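Local coordinates for salt-tolerant glutaminase (Micrococcus luteus, PDB 3AGD), which probably hydrolyses L-glutamine to L-glutamate and ammonium, as a member of the glutaminase family, at residues R318-E321 against R326-L329; G338-V343 against R423-G428; L347-T352 against G386-A391; R431-A434 against R438-V441. One frame throughout, in Å; residues are numbered along the deposited sequence.

All four contacts lie in the C-terminal part of the chain, which carries the STAS family match, away from the glutamate-binding residues. From the N terminus, contact 1 closes a tight loop first, pairing strands 317-323 and 326-332 as a hairpin. In helix 337-349, segment 338-343 opens contact 2, a loop shut only at 423-428. Contact 3 is nested within it, bringing 347-352, later on the same helix and just past it, against 386-391. After contact 2 closes, contact 4 folds residues 431-434 of helix 419-434 onto strand 438-442. No loops cross. Contact 3 touches contacts 1, 2 and 4, the last through Leu347 on Leu432; contacts 2 and 4 share helix 419-434. Each contact also reaches the second subunit.

Contact 1 of 4, residues R318-E321 against R326-L329; sequences RFVE and RVFL
Glu321 and Phe328 form an antiparallel hydrogen-bonded pair in a beta hairpin, where strands 318-321 and 326-329 run 4.8 Å apart at their axes. Two nearly straight backbone bonds close the ring: Glu321 N gives its hydrogen to Phe328 O at 3.0 Å, and Phe328 N returns one to Glu321 O at 2.8 Å. Val320 and Leu329 are the neighbouring non-hydrogen-bonded pair, and the CA of Val320 adds a CA-H...O contact to Phe328 O. The valines and Leu329 line the buried face of the sheet. Here Val320 CG1, turned anti to its backbone N (chi1 -171°), meets Val327 CG1 obliquely at 3.7 Å, while Val320 CG2 lies 4.2 Å from Leu329 CG. Apolar residues suit this buried face, and the beta-branched valines also suit the extended backbone. On the other face Phe319, Glu321 and Phe328 gather, larger and less fully buried. With chi1 at 70°, the Phe319 ring is carried over toward the partner strand, and CE2 comes within 4.3 Å of Phe328 CB. It also stacks on His330, which faces both Arg318 and Phe319 in a classic beta bulge; Arg318 O accepts a hydrogen bond from Arg318 NH2 of the second subunit. The Phe328 ring turns its edge to the strand, with Glu321 O in its plane, 3.8 Å from CD1.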
loop_
_atom_site.group_PDB
_atom_site.type_symbol
_atom_site.label_atom_id
_atom_site.label_comp_id
_atom_site.label_asym_id
_atom_site.label_seq_id
_atom_site.Cartn_x
_atom_site.Cartn_y
_atom_site.Cartn_z
ATOM N N ARG A 318 -10.383 19.813 -8.142
ATOM C CA ARG A 318 -9.556 20.597 -9.062
ATOM C C ARG A 318 -9.596 22.080 -8.673
ATOM O O ARG A 318 -8.577 22.766 -8.708
ATOM C CB ARG A 318 -10.056 20.397 -10.500
ATOM C CG ARG A 318 -9.179 20.990 -11.593
ATOM C CD ARG A 318 -9.769 20.671 -12.969
ATOM N NE ARG A 318 -9.021 21.260 -14.080
ATOM C CZ ARG A 318 -7.883 20.777 -14.576
ATOM N NH1 ARG A 318 -7.332 19.680 -14.068
ATOM N NH2 ARG A 318 -7.295 21.392 -15.595
ATOM N N PHE A 319 -10.782 22.566 -8.316
ATOM C CA PHE A 319 -10.964 23.948 -7.883
ATOM C C PHE A 319 -12.403 24.219 -7.453
ATOM O O PHE A 319 -13.316 23.453 -7.771
ATOM C CB PHE A 319 -10.552 24.951 -8.979
ATOM C CG PHE A 319 -11.475 24.990 -10.179
ATOM C CD1 PHE A 319 -11.019 24.594 -11.432
ATOM C CD2 PHE A 319 -12.779 25.473 -10.068
ATOM C CE1 PHE A 319 -11.844 24.682 -12.560
ATOM C CE2 PHE A 319 -13.614 25.565 -11.187
ATOM C CZ PHE A 319 -13.145 25.169 -12.435
ATOM N N VAL A 320 -12.586 25.305 -6.709
ATOM C CA VAL A 320 -13.901 25.727 -6.240
ATOM C C VAL A 320 -13.918 27.238 -6.395
ATOM O O VAL A 320 -13.203 27.947 -5.690
ATOM C CB VAL A 320 -14.124 25.383 -4.756
ATOM C CG1 VAL A 320 -15.577 25.651 -4.377
ATOM C CG2 VAL A 320 -13.759 23.932 -4.496
ATOM N N GLU A 321 -14.720 27.730 -7.330
ATOM C CA GLU A 321 -14.794 29.161 -7.574
ATOM C C GLU A 321 -16.214 29.653 -7.349
ATOM O O GLU A 321 -17.154 28.861 -7.342
ATOM C CB GLU A 321 -14.320 29.457 -8.999
ATOM C CG GLU A 321 -13.014 28.739 -9.313
ATOM C CD GLU A 321 -12.411 29.119 -10.649
ATOM O OE1 GLU A 321 -13.158 29.235 -11.642
ATOM O OE2 GLU A 321 -11.174 29.284 -10.703
ATOM N N ARG A 326 -23.664 31.529 -7.285
ATOM C CA ARG A 326 -23.323 30.168 -7.656
ATOM C C ARG A 326 -21.858 29.807 -7.519
ATOM O O ARG A 326 -20.964 30.632 -7.704
ATOM C CB ARG A 326 -23.817 29.831 -9.066
ATOM C CG ARG A 326 -23.056 30.433 -10.224
ATOM C CD ARG A 326 -23.515 29.737 -11.506
ATOM N NE ARG A 326 -24.973 29.633 -11.550
ATOM C CZ ARG A 326 -25.651 28.820 -12.354
ATOM N NH1 ARG A 326 -26.980 28.804 -12.313
ATOM N NH2 ARG A 326 -25.005 28.018 -13.193
ATOM N N VAL A 327 -21.642 28.545 -7.181
ATOM C CA VAL A 327 -20.319 27.996 -6.981
ATOM C C VAL A 327 -20.023 26.934 -8.043
ATOM O O VAL A 327 -20.892 26.138 -8.396
ATOM C CB VAL A 327 -20.234 27.375 -5.570
ATOM C CG1 VAL A 327 -18.953 26.579 -5.413
ATOM C CG2 VAL A 327 -20.312 28.484 -4.522
ATOM N N PHE A 328 -18.802 26.944 -8.567
ATOM C CA PHE A 328 -18.399 25.960 -9.565
ATOM C C PHE A 328 -17.383 25.062 -8.890
ATOM O O PHE A 328 -16.301 25.505 -8.500
ATOM C CB PHE A 328 -17.774 26.638 -10.786
ATOM C CG PHE A 328 -18.638 27.702 -11.383
ATOM C CD1 PHE A 328 -18.877 28.885 -10.690
ATOM C CD2 PHE A 328 -19.271 27.501 -12.602
ATOM C CE1 PHE A 328 -19.734 29.852 -11.198
ATOM C CE2 PHE A 328 -20.134 28.463 -13.124
ATOM C CZ PHE A 328 -20.368 29.641 -12.419
ATOM N N LEU A 329 -17.750 23.800 -8.733
ATOM C CA LEU A 329 -16.887 22.829 -8.085
ATOM C C LEU A 329 -16.475 21.783 -9.122
ATOM O O LEU A 329 -17.286 20.951 -9.526
ATOM C CB LEU A 329 -17.658 22.171 -6.940
ATOM C CG LEU A 329 -16.925 21.458 -5.802
ATOM C CD1 LEU A 329 -17.960 20.695 -4.991
ATOM C CD2 LEU A 329 -15.880 20.501 -6.329
#

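Contact 2 of 4, residues G338-V343 against R423-G428; sequences GGAEAV and RLIAEG
Leu424 sets its CG anti to its own carbonyl carbon (chi1 -70°) and then runs on extended, a shape that carries CD1 across to Ala340 on the facing helix. Ile425 does the same with CG1 (chi1 -66°), so that this branch approaches the other helix although its CB does not point straight at it. These groups pack two helices of the STAS domain side by side: the segments 338-343 and 423-428 run almost parallel, 12° apart in direction, with axes 9.3 Å from each other. Ala340 is at the centre of the contact. Its methyl carbon CB lies 3.8 Å from Leu424 CD1 and 4.1 Å from Leu424 CB, and a residue this small lets the leucine reach across and meet its CB, while the CA atoms of Ala340 and Ile425 are 6.4 Å apart. One turn further on, Val343 points at the other helix too, offering a branched surface to Ile425. No hydrogen bond joins the two segments, and all four touching residues are buried and apolar, as fits a helix pair held by shape and hydrophobic burial. Ile425 also touches Leu409 and Ile417 of strand 406-417, which ties the pair to the sheet beneath. Polar groups lie elsewhere on the helices: Glu341 points away from this seam and bonds His51 and Thr47 of the second subunit. On the sheet side, Val343 CG1 meets Ile425 CG1 at 4.3 Å.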
loop_
_atom_site.group_PDB
_atom_site.type_symbol
_atom_site.label_atom_id
_atom_site.label_comp_id
_atom_site.label_asym_id
_atom_site.label_seq_id
_atom_site.Cartn_x
_atom_site.Cartn_y
_atom_site.Cartn_z
ATOM N N GLY A 338 -10.783 7.967 -0.761
ATOM C CA GLY A 338 -9.942 9.124 -0.514
ATOM C C GLY A 338 -10.381 10.429 -1.148
ATOM O O GLY A 338 -10.459 11.460 -0.472
ATOM N N GLY A 339 -10.645 10.396 -2.448
ATOM C CA GLY A 339 -11.073 11.597 -3.141
ATOM C C GLY A 339 -12.476 12.018 -2.742
ATOM O O GLY A 339 -12.748 13.206 -2.577
ATOM N N ALA A 340 -13.368 11.046 -2.582
ATOM C CA ALA A 340 -14.747 11.338 -2.206
ATOM C C ALA A 340 -14.820 12.019 -0.837
ATOM O O ALA A 340 -15.631 12.919 -0.629
ATOM C CB ALA A 340 -15.570 10.054 -2.203
ATOM N N GLU A 341 -13.972 11.582 0.090
ATOM C CA GLU A 341 -13.929 12.158 1.433
ATOM C C GLU A 341 -13.597 13.642 1.293
ATOM O O GLU A 341 -14.191 14.491 1.959
ATOM C CB GLU A 341 -12.852 11.446 2.266
ATOM C CG GLU A 341 -12.815 11.790 3.760
ATOM C CD GLU A 341 -12.273 13.183 4.050
ATOM O OE1 GLU A 341 -11.319 13.609 3.367
ATOM O OE2 GLU A 341 -12.789 13.844 4.976
ATOM N N ALA A 342 -12.650 13.940 0.410
ATOM C CA ALA A 342 -12.225 15.310 0.163
ATOM C C ALA A 342 -13.346 16.116 -0.485
ATOM O O ALA A 342 -13.548 17.284 -0.155
ATOM C CB ALA A 342 -10.994 15.319 -0.725
ATOM N N VAL A 343 -14.070 15.493 -1.413
ATOM C CA VAL A 343 -15.174 16.169 -2.087
ATOM C C VAL A 343 -16.255 16.529 -1.070
ATOM O O VAL A 343 -16.785 17.637 -1.085
ATOM C CB VAL A 343 -15.779 15.285 -3.196
ATOM C CG1 VAL A 343 -17.006 15.965 -3.804
ATOM C CG2 VAL A 343 -14.734 15.042 -4.275
ATOM N N ARG A 423 -21.336 6.515 -4.242
ATOM C CA ARG A 423 -22.381 6.540 -3.222
ATOM C C ARG A 423 -22.212 7.738 -2.285
ATOM O O ARG A 423 -23.190 8.372 -1.886
ATOM C CB ARG A 423 -22.343 5.248 -2.404
ATOM C CG ARG A 423 -23.212 5.268 -1.156
ATOM C CD ARG A 423 -22.893 4.090 -0.254
ATOM N NE ARG A 423 -21.486 4.078 0.138
ATOM C CZ ARG A 423 -20.939 3.177 0.948
ATOM N NH1 ARG A 423 -21.681 2.206 1.463
ATOM N NH2 ARG A 423 -19.649 3.245 1.243
ATOM N N LEU A 424 -20.969 8.041 -1.926
ATOM C CA LEU A 424 -20.690 9.162 -1.037
ATOM C C LEU A 424 -21.052 10.500 -1.677
ATOM O O LEU A 424 -21.684 11.341 -1.044
ATOM C CB LEU A 424 -19.211 9.163 -0.628
ATOM C CG LEU A 424 -18.786 8.030 0.313
ATOM C CD1 LEU A 424 -17.275 8.051 0.521
ATOM C CD2 LEU A 424 -19.507 8.188 1.644
ATOM N N ILE A 425 -20.659 10.696 -2.932
ATOM C CA ILE A 425 -20.953 11.947 -3.626
ATOM C C ILE A 425 -22.455 12.134 -3.869
ATOM O O ILE A 425 -22.970 13.251 -3.780
ATOM C CB ILE A 425 -20.207 12.015 -4.968
ATOM C CG1 ILE A 425 -18.700 12.074 -4.708
ATOM C CG2 ILE A 425 -20.664 13.234 -5.767
ATOM C CD1 ILE A 425 -17.851 12.150 -5.969
ATOM N N ALA A 426 -23.154 11.044 -4.173
ATOM C CA ALA A 426 -24.592 11.109 -4.417
ATOM C C ALA A 426 -25.302 11.576 -3.146
ATOM O O ALA A 426 -26.243 12.369 -3.201
ATOM C CB ALA A 426 -25.118 9.735 -4.848
ATOM N N GLU A 427 -24.839 11.075 -2.006
ATOM C CA GLU A 427 -25.400 11.436 -0.708
ATOM C C GLU A 427 -25.105 12.902 -0.400
ATOM O O GLU A 427 -25.968 13.632 0.088
ATOM C CB GLU A 427 -24.799 10.549 0.384
ATOM C CG GLU A 427 -25.218 10.904 1.808
ATOM C CD GLU A 427 -26.713 10.755 2.041
ATOM O OE1 GLU A 427 -27.284 9.731 1.616
ATOM O OE2 GLU A 427 -27.315 11.653 2.661
ATOM N N GLY A 428 -23.876 13.328 -0.680
ATOM C CA GLY A 428 -23.504 14.710 -0.435
ATOM C C GLY A 428 -24.362 15.654 -1.258
ATOM O O GLY A 428 -24.745 16.723 -0.789
#

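Contact 3 of 4, residues L347-T352 against G386-A391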
loop_
_atom_site.group_PDB
_atom_site.type_symbol
_atom_site.label_atom_id
_atom_site.label_comp_id
_atom_site.label_asym_id
_atom_site.label_seq_id
_atom_site.Cartn_x
_atom_site.Cartn_y
_atom_site.Cartn_z
ATOM N N LEU A 347 -17.832 20.155 -0.102
ATOM C CA LEU A 347 -19.259 20.429 -0.085
ATOM C C LEU A 347 -19.682 20.962 1.276
ATOM O O LEU A 347 -20.392 21.964 1.368
ATOM C CB LEU A 347 -20.047 19.164 -0.423
ATOM C CG LEU A 347 -19.845 18.640 -1.849
ATOM C CD1 LEU A 347 -20.688 17.402 -2.047
ATOM C CD2 LEU A 347 -20.227 19.712 -2.860
ATOM N N THR A 348 -19.239 20.298 2.336
ATOM C CA THR A 348 -19.579 20.721 3.689
ATOM C C THR A 348 -19.012 22.102 4.005
ATOM O O THR A 348 -19.676 22.925 4.641
ATOM C CB THR A 348 -19.053 19.714 4.739
ATOM O OG1 THR A 348 -19.796 18.495 4.636
ATOM C CG2 THR A 348 -19.219 20.265 6.144
ATOM N N ASP A 349 -17.783 22.347 3.554
ATOM C CA ASP A 349 -17.109 23.612 3.791
ATOM C C ASP A 349 -17.813 24.820 3.165
ATOM O O ASP A 349 -17.481 25.965 3.480
ATOM C CB ASP A 349 -15.663 23.541 3.285
ATOM C CG ASP A 349 -14.732 22.799 4.246
ATOM O OD1 ASP A 349 -13.528 22.687 3.933
ATOM O OD2 ASP A 349 -15.190 22.329 5.310
ATOM N N LEU A 350 -18.778 24.577 2.281
ATOM C CA LEU A 350 -19.496 25.684 1.651
ATOM C C LEU A 350 -20.411 26.405 2.646
ATOM O O LEU A 350 -20.865 27.516 2.380
ATOM C CB LEU A 350 -20.316 25.191 0.454
ATOM C CG LEU A 350 -19.548 24.703 -0.777
ATOM C CD1 LEU A 350 -20.542 24.248 -1.839
ATOM C CD2 LEU A 350 -18.659 25.818 -1.317
ATOM N N ARG A 351 -20.684 25.764 3.779
ATOM C CA ARG A 351 -21.526 26.348 4.823
ATOM C C ARG A 351 -22.952 26.686 4.395
ATOM O O ARG A 351 -23.497 27.698 4.830
ATOM C CB ARG A 351 -20.883 27.629 5.364
ATOM C CG ARG A 351 -19.502 27.454 5.941
ATOM C CD ARG A 351 -19.509 26.385 7.002
ATOM N NE ARG A 351 -18.186 26.193 7.581
ATOM C CZ ARG A 351 -17.809 25.086 8.212
ATOM N NH1 ARG A 351 -16.586 24.992 8.712
ATOM N NH2 ARG A 351 -18.655 24.071 8.331
ATOM N N THR A 352 -23.564 25.854 3.559
ATOM C CA THR A 352 -24.921 26.133 3.108
ATOM C C THR A 352 -25.961 25.714 4.141
ATOM O O THR A 352 -27.153 25.964 3.966
ATOM C CB THR A 352 -25.232 25.410 1.780
ATOM O OG1 THR A 352 -25.198 23.992 1.987
ATOM C CG2 THR A 352 -24.211 25.788 0.716
ATOM N N GLY A 386 -5.207 19.586 -2.077
ATOM C CA GLY A 386 -5.458 20.207 -3.368
ATOM C C GLY A 386 -6.213 21.524 -3.282
ATOM O O GLY A 386 -5.730 22.483 -2.679
ATOM N N ALA A 387 -7.403 21.579 -3.875
ATOM C CA ALA A 387 -8.195 22.809 -3.851
ATOM C C ALA A 387 -9.419 22.733 -2.936
ATOM O O ALA A 387 -10.317 23.574 -3.018
ATOM C CB ALA A 387 -8.626 23.178 -5.268
ATOM N N VAL A 388 -9.451 21.728 -2.066
ATOM C CA VAL A 388 -10.567 21.564 -1.135
ATOM C C VAL A 388 -10.786 22.846 -0.338
ATOM O O VAL A 388 -11.922 23.251 -0.073
ATOM C CB VAL A 388 -10.300 20.418 -0.122
ATOM C CG1 VAL A 388 -11.408 20.381 0.932
ATOM C CG2 VAL A 388 -10.218 19.086 -0.846
ATOM N N HIS A 389 -9.679 23.483 0.035
ATOM C CA HIS A 389 -9.719 24.702 0.827
ATOM C C HIS A 389 -10.412 25.864 0.131
ATOM O O HIS A 389 -10.860 26.802 0.793
ATOM C CB HIS A 389 -8.299 25.121 1.223
ATOM C CG HIS A 389 -7.457 25.584 0.073
ATOM N ND1 HIS A 389 -6.918 24.718 -0.855
ATOM C CD2 HIS A 389 -7.062 26.825 -0.298
ATOM C CE1 HIS A 389 -6.227 25.405 -1.746
ATOM N NE2 HIS A 389 -6.299 26.686 -1.433
ATOM N N GLU A 390 -10.502 25.814 -1.194
ATOM C CA GLU A 390 -11.145 26.899 -1.923
ATOM C C GLU A 390 -12.641 26.979 -1.601
ATOM O O GLU A 390 -13.274 28.013 -1.825
ATOM C CB GLU A 390 -10.924 26.739 -3.434
ATOM C CG GLU A 390 -9.457 26.582 -3.828
ATOM C CD GLU A 390 -9.220 26.710 -5.328
ATOM O OE1 GLU A 390 -10.113 26.326 -6.111
ATOM O OE2 GLU A 390 -8.131 27.181 -5.726
ATOM N N ALA A 391 -13.203 25.897 -1.066
ATOM C CA ALA A 391 -14.622 25.881 -0.710
ATOM C C ALA A 391 -14.849 26.814 0.473
ATOM O O ALA A 391 -15.792 27.604 0.483
ATOM C CB ALA A 391 -15.071 24.469 -0.352
HETATM O O HOH W 1 -12.526 24.241 2.159
#
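Ala391 CB packs against two side chains of the facing segment, 3.8 Å from Asp349 CB and 4.0 Å from Leu350 CD2. The leucine methyl also lies 3.8 Å from Ala391 O. The small alanine goes with the close approach, the CA atoms of Leu350 and Ala391 being 5.4 Å apart, and Leu350 supplies a long apolar branch, CG turned anti to its carbonyl carbon (chi1 -68°). Beside this patch a water bridges the segments, donating to Asp349 OD1 and to Val388 O, at 2.6 and 2.5 Å, both short for such bonds. The contact lies in the STAS domain, where residues 347-352, at helix 337-349 and just beyond, meet 386-391 leading into helix 389-395. The buried Asp349 carboxylate lies beside Val388, OD1 4.3 Å from its CG1, and its strongest partner is Arg49 of the second subunit, which makes a salt bridge to OD1; an acid here thus serves the water and the subunit interface together. Val388 packs on Ala342 and Asp345 of helix 337-349, and Ala391 on Ala346. Next to Ala391, Glu390 OE1 accepts a hydrogen bond from Val320 N of the hairpin.

Contact 4 of 4, residues R431-A434 against R438-V441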
loop_
_atom_site.group_PDB
_atom_site.type_symbol
_atom_site.label_atom_id
_atom_site.label_comp_id
_atom_site.label_asym_id
_atom_site.label_seq_id
_atom_site.Cartn_x
_atom_site.Cartn_y
_atom_site.Cartn_z
ATOM N N ARG A 431 -27.942 15.970 0.166
ATOM C CA ARG A 431 -27.938 16.834 1.337
ATOM C C ARG A 431 -27.831 18.304 0.951
ATOM O O ARG A 431 -28.483 19.155 1.555
ATOM C CB ARG A 431 -26.799 16.427 2.276
ATOM C CG ARG A 431 -26.977 15.009 2.807
ATOM C CD ARG A 431 -25.920 14.587 3.810
ATOM N NE ARG A 431 -26.269 13.282 4.368
ATOM C CZ ARG A 431 -25.783 12.788 5.502
ATOM N NH1 ARG A 431 -24.910 13.486 6.216
ATOM N NH2 ARG A 431 -26.197 11.603 5.936
ATOM N N LEU A 432 -27.012 18.603 -0.053
ATOM C CA LEU A 432 -26.868 19.977 -0.519
ATOM C C LEU A 432 -28.249 20.445 -0.957
ATOM O O LEU A 432 -28.681 21.551 -0.620
ATOM C CB LEU A 432 -25.919 20.051 -1.717
ATOM C CG LEU A 432 -24.524 20.631 -1.498
ATOM C CD1 LEU A 432 -23.778 20.672 -2.823
ATOM C CD2 LEU A 432 -24.639 22.024 -0.906
ATOM N N GLN A 433 -28.931 19.586 -1.711
ATOM C CA GLN A 433 -30.264 19.882 -2.207
ATOM C C GLN A 433 -31.238 20.065 -1.052
ATOM O O GLN A 433 -32.113 20.926 -1.106
ATOM C CB GLN A 433 -30.741 18.759 -3.131
ATOM C CG GLN A 433 -29.890 18.611 -4.374
ATOM C CD GLN A 433 -30.340 17.468 -5.262
ATOM O OE1 GLN A 433 -30.449 16.324 -4.814
ATOM N NE2 GLN A 433 -30.598 17.770 -6.531
ATOM N N ALA A 434 -31.078 19.266 -0.003
ATOM C CA ALA A 434 -31.950 19.368 1.159
ATOM C C ALA A 434 -31.779 20.736 1.818
ATOM O O ALA A 434 -32.658 21.191 2.550
ATOM C CB ALA A 434 -31.641 18.257 2.158
ATOM N N ARG A 438 -29.373 24.479 -5.375
ATOM C CA ARG A 438 -29.561 23.836 -6.662
ATOM C C ARG A 438 -28.253 23.214 -7.124
ATOM O O ARG A 438 -27.212 23.872 -7.151
ATOM C CB ARG A 438 -30.036 24.844 -7.707
ATOM C CG ARG A 438 -29.913 24.316 -9.114
ATOM C CD ARG A 438 -30.375 25.303 -10.166
ATOM N NE ARG A 438 -30.223 24.698 -11.484
ATOM C CZ ARG A 438 -30.824 25.128 -12.584
ATOM N NH1 ARG A 438 -31.628 26.180 -12.532
ATOM N NH2 ARG A 438 -30.647 24.485 -13.730
ATOM N N VAL A 439 -28.311 21.946 -7.498
ATOM C CA VAL A 439 -27.123 21.258 -7.961
ATOM C C VAL A 439 -27.284 20.762 -9.388
ATOM O O VAL A 439 -28.173 19.969 -9.679
ATOM C CB VAL A 439 -26.802 20.042 -7.075
ATOM C CG1 VAL A 439 -25.500 19.405 -7.527
ATOM C CG2 VAL A 439 -26.726 20.464 -5.621
ATOM N N GLU A 440 -26.440 21.241 -10.289
ATOM C CA GLU A 440 -26.512 20.758 -11.653
ATOM C C GLU A 440 -25.203 20.049 -11.949
ATOM O O GLU A 440 -24.130 20.655 -11.942
ATOM C CB GLU A 440 -26.787 21.898 -12.634
ATOM C CG GLU A 440 -25.834 23.056 -12.603
ATOM C CD GLU A 440 -26.457 24.291 -13.232
ATOM O OE1 GLU A 440 -27.330 24.916 -12.587
ATOM O OE2 GLU A 440 -26.088 24.628 -14.377
ATOM N N VAL A 441 -25.306 18.743 -12.168
ATOM C CA VAL A 441 -24.146 17.908 -12.433
ATOM C C VAL A 441 -23.789 17.817 -13.912
ATOM O O VAL A 441 -24.545 17.262 -14.711
ATOM C CB VAL A 441 -24.368 16.472 -11.894
ATOM C CG1 VAL A 441 -23.086 15.662 -12.028
ATOM C CG2 VAL A 441 -24.823 16.521 -10.445
HETATM O O HOH W 2 -31.395 20.521 -7.589
#
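Gln433 NE2 donates to a water 3.1 Å away, and the same water accepts a weak bond from Val439 N at 3.4 Å, so residues of the helix and of the strand share one water. A glutamine suits this exposed rim because its aliphatic stem can pack while its amide still reaches water. That stem is extended beyond CG (chi2 178°) and crosses Val439 at about a right angle, CG lying 3.9 Å from Val439 CG2. Leu432 meets the same methyl from the more buried side: its CB is 4.0 Å and its CD1 4.1 Å from Val439 CG2, again with the side chains crossing. Val439, a branched residue at home in a strand, thus turns one methyl between leucine and glutamine. Its neighbours Arg438 and Glu440 point away from the helix; Arg438 NE makes a salt bridge to Glu440 OE1 at 3.1 Å, and their backbones bond to strand 406-417 and, for Arg438, also to Arg405 just before it. Arg431, on the far side of the helix, makes a salt bridge to Asp7 of the second subunit. The short turn between helix and strand closes the beta-alpha-beta unit of the STAS domain, in which helix 419-434 links parallel strands 406-417 and 438-442.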